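Local coordinates for protein thiosulfate sulfurtransferase RDL2, mitochondrial (Saccharomyces cerevisiae, PDB 6K6R) that catalyses the transfer of sulfane sulfur from thiosulfate to cyanide, yielding thiocyanate and sulfite, as a single-domain mitochondrial rhodanese, at residues V73-G81 against R111-Y122. Residues are numbered along the deposited sequence; the frame is centred on the assembly and turned at random.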
ATOM      1  N   VAL A  73      -2.146  -8.977   2.040  1.00 30.46           N
ATOM      2  CA  VAL A  73      -3.572  -9.120   2.312  1.00 27.67           C
ATOM      3  C   VAL A  73      -3.962 -10.590   2.432  1.00 26.10           C
ATOM      4  O   VAL A  73      -4.789 -10.955   3.275  1.00 24.33           O
ATOM      5  CB  VAL A  73      -4.391  -8.390   1.228  1.00 21.99           C
ATOM      6  CG1 VAL A  73      -3.954  -8.823  -0.165  1.00 18.57           C
ATOM      7  CG2 VAL A  73      -5.881  -8.620   1.427  1.00 18.35           C
ATOM      8  N   ASN A  74      -3.370 -11.458   1.608  1.00 23.93           N
ATOM      9  CA  ASN A  74      -3.677 -12.883   1.688  1.00 33.75           C
ATOM     10  C   ASN A  74      -3.199 -13.475   3.009  1.00 30.69           C
ATOM     11  O   ASN A  74      -3.935 -14.212   3.674  1.00 37.41           O
ATOM     12  CB  ASN A  74      -3.047 -13.628   0.510  1.00 30.82           C
ATOM     13  CG  ASN A  74      -3.825 -13.451  -0.777  1.00 37.95           C
ATOM     14  OD1 ASN A  74      -4.988 -13.049  -0.765  1.00 44.74           O
ATOM     15  ND2 ASN A  74      -3.183 -13.752  -1.900  1.00 33.56           N
ATOM     16  N   SER A  75      -1.965 -13.161   3.407  1.00 38.75           N
ATOM     17  CA  SER A  75      -1.415 -13.730   4.634  1.00 30.46           C
ATOM     18  C   SER A  75      -2.071 -13.124   5.869  1.00 36.70           C
ATOM     19  O   SER A  75      -2.538 -13.850   6.753  1.00 32.92           O
ATOM     20  CB  SER A  75       0.101 -13.529   4.675  1.00 26.22           C
ATOM     21  OG  SER A  75       0.752 -14.370   3.740  1.00 35.16           O
ATOM     22  N   ALA A  76      -2.114 -11.795   5.950  1.00 34.43           N
ATOM     23  CA  ALA A  76      -2.610 -11.087   7.131  1.00 31.59           C
ATOM     24  C   ALA A  76      -3.653 -10.057   6.718  1.00 29.00           C
ATOM     25  O   ALA A  76      -3.360  -8.857   6.635  1.00 36.51           O
ATOM     26  CB  ALA A  76      -1.463 -10.425   7.895  1.00 33.11           C
ATOM     27  N   PRO A  77      -4.890 -10.492   6.457  1.00 26.31           N
ATOM     28  CA  PRO A  77      -5.949  -9.527   6.118  1.00 25.43           C
ATOM     29  C   PRO A  77      -6.379  -8.661   7.290  1.00 24.27           C
ATOM     30  O   PRO A  77      -6.866  -7.547   7.065  1.00 28.03           O
ATOM     31  CB  PRO A  77      -7.097 -10.418   5.629  1.00 23.11           C
ATOM     32  CG  PRO A  77      -6.851 -11.738   6.279  1.00 28.96           C
ATOM     33  CD  PRO A  77      -5.363 -11.885   6.392  1.00 31.34           C
ATOM     34  N   GLY A  78      -6.216  -9.127   8.525  1.00 23.87           N
ATOM     35  CA  GLY A  78      -6.545  -8.319   9.683  1.00 15.67           C
ATOM     36  C   GLY A  78      -5.355  -7.556  10.229  1.00 20.85           C
ATOM     37  O   GLY A  78      -5.351  -7.157  11.398  1.00 27.49           O
ATOM     38  N   ALA A  79      -4.343  -7.338   9.385  1.00 22.63           N
ATOM     39  CA  ALA A  79      -3.117  -6.684   9.836  1.00 24.04           C
ATOM     40  C   ALA A  79      -3.392  -5.277  10.354  1.00 28.30           C
ATOM     41  O   ALA A  79      -2.962  -4.913  11.455  1.00 32.61           O
ATOM     42  CB  ALA A  79      -2.099  -6.645   8.698  1.00 28.80           C
ATOM     43  N   LEU A  80      -4.111  -4.469   9.575  1.00 31.41           N
ATOM     44  CA  LEU A  80      -4.387  -3.093   9.972  1.00 26.10           C
ATOM     45  C   LEU A  80      -5.349  -2.992  11.149  1.00 27.46           C
ATOM     46  O   LEU A  80      -5.657  -1.875  11.577  1.00 20.79           O
ATOM     47  CB  LEU A  80      -4.929  -2.303   8.780  1.00 27.40           C
ATOM     48  CG  LEU A  80      -3.862  -1.872   7.773  1.00 16.94           C
ATOM     49  CD1 LEU A  80      -4.495  -1.312   6.512  1.00 17.35           C
ATOM     50  CD2 LEU A  80      -2.913  -0.859   8.398  1.00 27.44           C
ATOM     51  N   GLY A  81      -5.828  -4.117  11.672  1.00 32.33           N
ATOM     52  CA  GLY A  81      -6.580  -4.157  12.906  1.00 29.59           C
ATOM     53  C   GLY A  81      -5.786  -4.631  14.100  1.00 33.57           C
ATOM     54  O   GLY A  81      -6.349  -4.752  15.194  1.00 26.25           O
ATOM     55  N   ARG A 111      -6.857  -8.375  -4.813  1.00 26.15           N
ATOM     56  CA  ARG A 111      -6.085  -8.243  -3.581  1.00 28.36           C
ATOM     57  C   ARG A 111      -6.079  -6.803  -3.079  1.00 27.13           C
ATOM     58  O   ARG A 111      -6.402  -6.541  -1.915  1.00 26.80           O
ATOM     59  CB  ARG A 111      -4.658  -8.746  -3.797  1.00 29.89           C
ATOM     60  CG  ARG A 111      -4.512 -10.253  -3.681  1.00 33.76           C
ATOM     61  CD  ARG A 111      -3.365 -10.765  -4.536  1.00 30.69           C
ATOM     62  NE  ARG A 111      -2.194 -11.102  -3.731  1.00 30.95           N
ATOM     63  CZ  ARG A 111      -0.962 -11.216  -4.216  1.00 33.15           C
ATOM     64  NH1 ARG A 111      -0.733 -11.020  -5.507  1.00 23.60           N
ATOM     65  NH2 ARG A 111       0.044 -11.527  -3.409  1.00 37.53           N
ATOM     66  N   ALA A 112      -5.711  -5.853  -3.944  1.00 26.57           N
ATOM     67  CA  ALA A 112      -5.656  -4.457  -3.521  1.00 28.99           C
ATOM     68  C   ALA A 112      -7.042  -3.927  -3.177  1.00 20.52           C
ATOM     69  O   ALA A 112      -7.198  -3.152  -2.226  1.00 14.97           O
ATOM     70  CB  ALA A 112      -5.013  -3.601  -4.609  1.00 27.63           C
ATOM     71  N   LYS A 113      -8.058  -4.332  -3.942  1.00 23.63           N
ATOM     72  CA  LYS A 113      -9.422  -3.913  -3.640  1.00 16.83           C
ATOM     73  C   LYS A 113      -9.861  -4.423  -2.273  1.00 18.40           C
ATOM     74  O   LYS A 113     -10.544  -3.712  -1.525  1.00 25.73           O
ATOM     75  CB  LYS A 113     -10.373  -4.404  -4.732  1.00 21.52           C
ATOM     76  CG  LYS A 113     -11.845  -4.190  -4.425  1.00 30.05           C
ATOM     77  CD  LYS A 113     -12.707  -4.426  -5.655  1.00 29.91           C
ATOM     78  CE  LYS A 113     -13.644  -3.255  -5.903  1.00 31.97           C
ATOM     79  NZ  LYS A 113     -14.796  -3.256  -4.958  1.00 26.30           N
ATOM     80  N   THR A 114      -9.468  -5.650  -1.924  1.00 20.16           N
ATOM     81  CA  THR A 114      -9.834  -6.201  -0.624  1.00 19.21           C
ATOM     82  C   THR A 114      -9.071  -5.516   0.503  1.00 14.50           C
ATOM     83  O   THR A 114      -9.625  -5.288   1.586  1.00 21.24           O
ATOM     84  CB  THR A 114      -9.581  -7.708  -0.601  1.00 23.38           C
ATOM     85  OG1 THR A 114     -10.053  -8.294  -1.821  1.00 22.45           O
ATOM     86  CG2 THR A 114     -10.304  -8.348   0.568  1.00 17.77           C
ATOM     87  N   ALA A 115      -7.802  -5.178   0.270  1.00 13.03           N
ATOM     88  CA  ALA A 115      -7.004  -4.538   1.312  1.00 15.92           C
ATOM     89  C   ALA A 115      -7.509  -3.134   1.617  1.00 22.35           C
ATOM     90  O   ALA A 115      -7.551  -2.723   2.783  1.00 22.17           O
ATOM     91  CB  ALA A 115      -5.534  -4.502   0.901  1.00 16.38           C
ATOM     92  N   GLU A 116      -7.892  -2.380   0.583  1.00 17.63           N
ATOM     93  CA  GLU A 116      -8.440  -1.045   0.805  1.00 19.55           C
ATOM     94  C   GLU A 116      -9.746  -1.113   1.585  1.00 25.61           C
ATOM     95  O   GLU A 116      -9.971  -0.318   2.506  1.00 22.49           O
ATOM     96  CB  GLU A 116      -8.650  -0.333  -0.533  1.00 23.23           C
ATOM     97  CG  GLU A 116      -8.944   1.156  -0.411  1.00 17.60           C
ATOM     98  CD  GLU A 116     -10.417   1.451  -0.183  1.00 22.93           C
ATOM     99  OE1 GLU A 116     -11.261   0.628  -0.597  1.00 17.33           O
ATOM    100  OE2 GLU A 116     -10.730   2.503   0.412  1.00 25.44           O
ATOM    101  N   GLU A 117     -10.624  -2.053   1.225  1.00 22.87           N
ATOM    102  CA  GLU A 117     -11.881  -2.210   1.949  1.00 16.56           C
ATOM    103  C   GLU A 117     -11.632  -2.598   3.401  1.00 26.25           C
ATOM    104  O   GLU A 117     -12.335  -2.136   4.306  1.00 25.80           O
ATOM    105  CB  GLU A 117     -12.754  -3.254   1.256  1.00 24.38           C
ATOM    106  CG  GLU A 117     -14.246  -3.017   1.404  1.00 30.78           C
ATOM    107  CD  GLU A 117     -15.072  -4.143   0.817  1.00 54.60           C
ATOM    108  OE1 GLU A 117     -14.533  -4.908  -0.011  1.00 56.49           O
ATOM    109  OE2 GLU A 117     -16.259  -4.264   1.183  1.00 44.66           O
ATOM    110  N   LEU A 118     -10.631  -3.447   3.642  1.00 25.64           N
ATOM    111  CA  LEU A 118     -10.294  -3.816   5.012  1.00 24.84           C
ATOM    112  C   LEU A 118      -9.710  -2.632   5.773  1.00 28.95           C
ATOM    113  O   LEU A 118      -9.962  -2.474   6.972  1.00 25.35           O
ATOM    114  CB  LEU A 118      -9.323  -4.996   5.014  1.00 20.32           C
ATOM    115  CG  LEU A 118      -9.947  -6.354   4.686  1.00 19.76           C
ATOM    116  CD1 LEU A 118      -8.870  -7.399   4.444  1.00 18.33           C
ATOM    117  CD2 LEU A 118     -10.885  -6.793   5.798  1.00 18.84           C
ATOM    118  N   ALA A 119      -8.931  -1.787   5.089  1.00 19.50           N
ATOM    119  CA  ALA A 119      -8.385  -0.600   5.739  1.00 23.93           C
ATOM    120  C   ALA A 119      -9.496   0.327   6.215  1.00 26.95           C
ATOM    121  O   ALA A 119      -9.444   0.845   7.337  1.00 32.78           O
ATOM    122  CB  ALA A 119      -7.443   0.136   4.786  1.00 17.84           C
ATOM    123  N   ARG A 120     -10.513   0.545   5.377  1.00 21.09           N
ATOM    124  CA  ARG A 120     -11.642   1.374   5.784  1.00 23.46           C
ATOM    125  C   ARG A 120     -12.450   0.712   6.892  1.00 25.38           C
ATOM    126  O   ARG A 120     -13.083   1.406   7.695  1.00 30.03           O
ATOM    127  CB  ARG A 120     -12.534   1.680   4.581  1.00 17.36           C
ATOM    128  CG  ARG A 120     -12.029   2.823   3.713  1.00 22.71           C
ATOM    129  CD  ARG A 120     -13.059   3.235   2.674  1.00 18.97           C
ATOM    130  NE  ARG A 120     -13.173   2.259   1.594  1.00 16.61           N
ATOM    131  CZ  ARG A 120     -14.292   1.608   1.291  1.00 21.34           C
ATOM    132  NH1 ARG A 120     -15.400   1.828   1.986  1.00 25.52           N
ATOM    133  NH2 ARG A 120     -14.303   0.737   0.292  1.00 28.00           N
ATOM    134  N   SER A 121     -12.442  -0.622   6.954  1.00 26.06           N
ATOM    135  CA  SER A 121     -13.118  -1.326   8.035  1.00 27.44           C
ATOM    136  C   SER A 121     -12.399  -1.180   9.369  1.00 30.63           C
ATOM    137  O   SER A 121     -12.978  -1.524  10.404  1.00 27.91           O
ATOM    138  CB  SER A 121     -13.264  -2.810   7.688  1.00 25.56           C
ATOM    139  OG  SER A 121     -12.052  -3.511   7.912  1.00 28.70           O
ATOM    140  N   TYR A 122     -11.161  -0.682   9.373  1.00 25.91           N
ATOM    141  CA  TYR A 122     -10.386  -0.510  10.594  1.00 22.26           C
ATOM    142  C   TYR A 122     -10.170   0.955  10.955  1.00 32.42           C
ATOM    143  O   TYR A 122      -9.318   1.254  11.797  1.00 35.45           O
ATOM    144  CB  TYR A 122      -9.037  -1.220  10.468  1.00 24.09           C
ATOM    145  CG  TYR A 122      -9.136  -2.727  10.506  1.00 29.84           C
ATOM    146  CD1 TYR A 122      -9.814  -3.372  11.530  1.00 28.53           C
ATOM    147  CD2 TYR A 122      -8.554  -3.506   9.514  1.00 30.94           C
ATOM    148  CE1 TYR A 122      -9.909  -4.749  11.570  1.00 28.91           C
ATOM    149  CE2 TYR A 122      -8.645  -4.885   9.543  1.00 19.92           C
ATOM    150  CZ  TYR A 122      -9.324  -5.500  10.573  1.00 21.55           C
ATOM    151  OH  TYR A 122      -9.418  -6.872  10.608  1.00 25.20           O
TER
HETATM  152  O   HOH W   1      -1.398 -11.165  -0.846  1.00 24.46           O
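In the rhodanese fold, the helix that follows the active-site loop, 111-121, is overlaid by the connection 73-81 leaving strand 69-70, and RDL2 illustrates how a loop can be laid on a helix by apolar packing, with no direct hydrogen bond between the two. V73 sits over the first turns: its CG1, placed between the backbone N and the carbonyl carbon (chi1 52°), lies 3.7 Å from R111 CB, while its CB meets A115 CB. Beside it the side chain of N74 crosses that of R111 at about a right angle, yet amide and guanidinium planes lie within 17° of each other; N74 ND2 comes 3.4 Å from R111 NE, and as both are donors this is no hydrogen bond. Water 1 accepts from N74 N and from R111 NH2 (3.0 Å), the same nitrogen that forms a salt bridge with E59. Further along, L118 CD1 packs against P77 CB at 3.7 Å, and L80 CD1 rests on A119 CB, also at 3.7 Å. The aromatic ring of Y122 closes the far end, sandwiched between S121 OG and G81. With an alanine in place of Y122, the 3-10 segment is likely to lose the surface beneath it and G81 its CH-pi partner. G81 CA stands 3.5 Å from the centroid of the Y122 ring, just 10° off its normal.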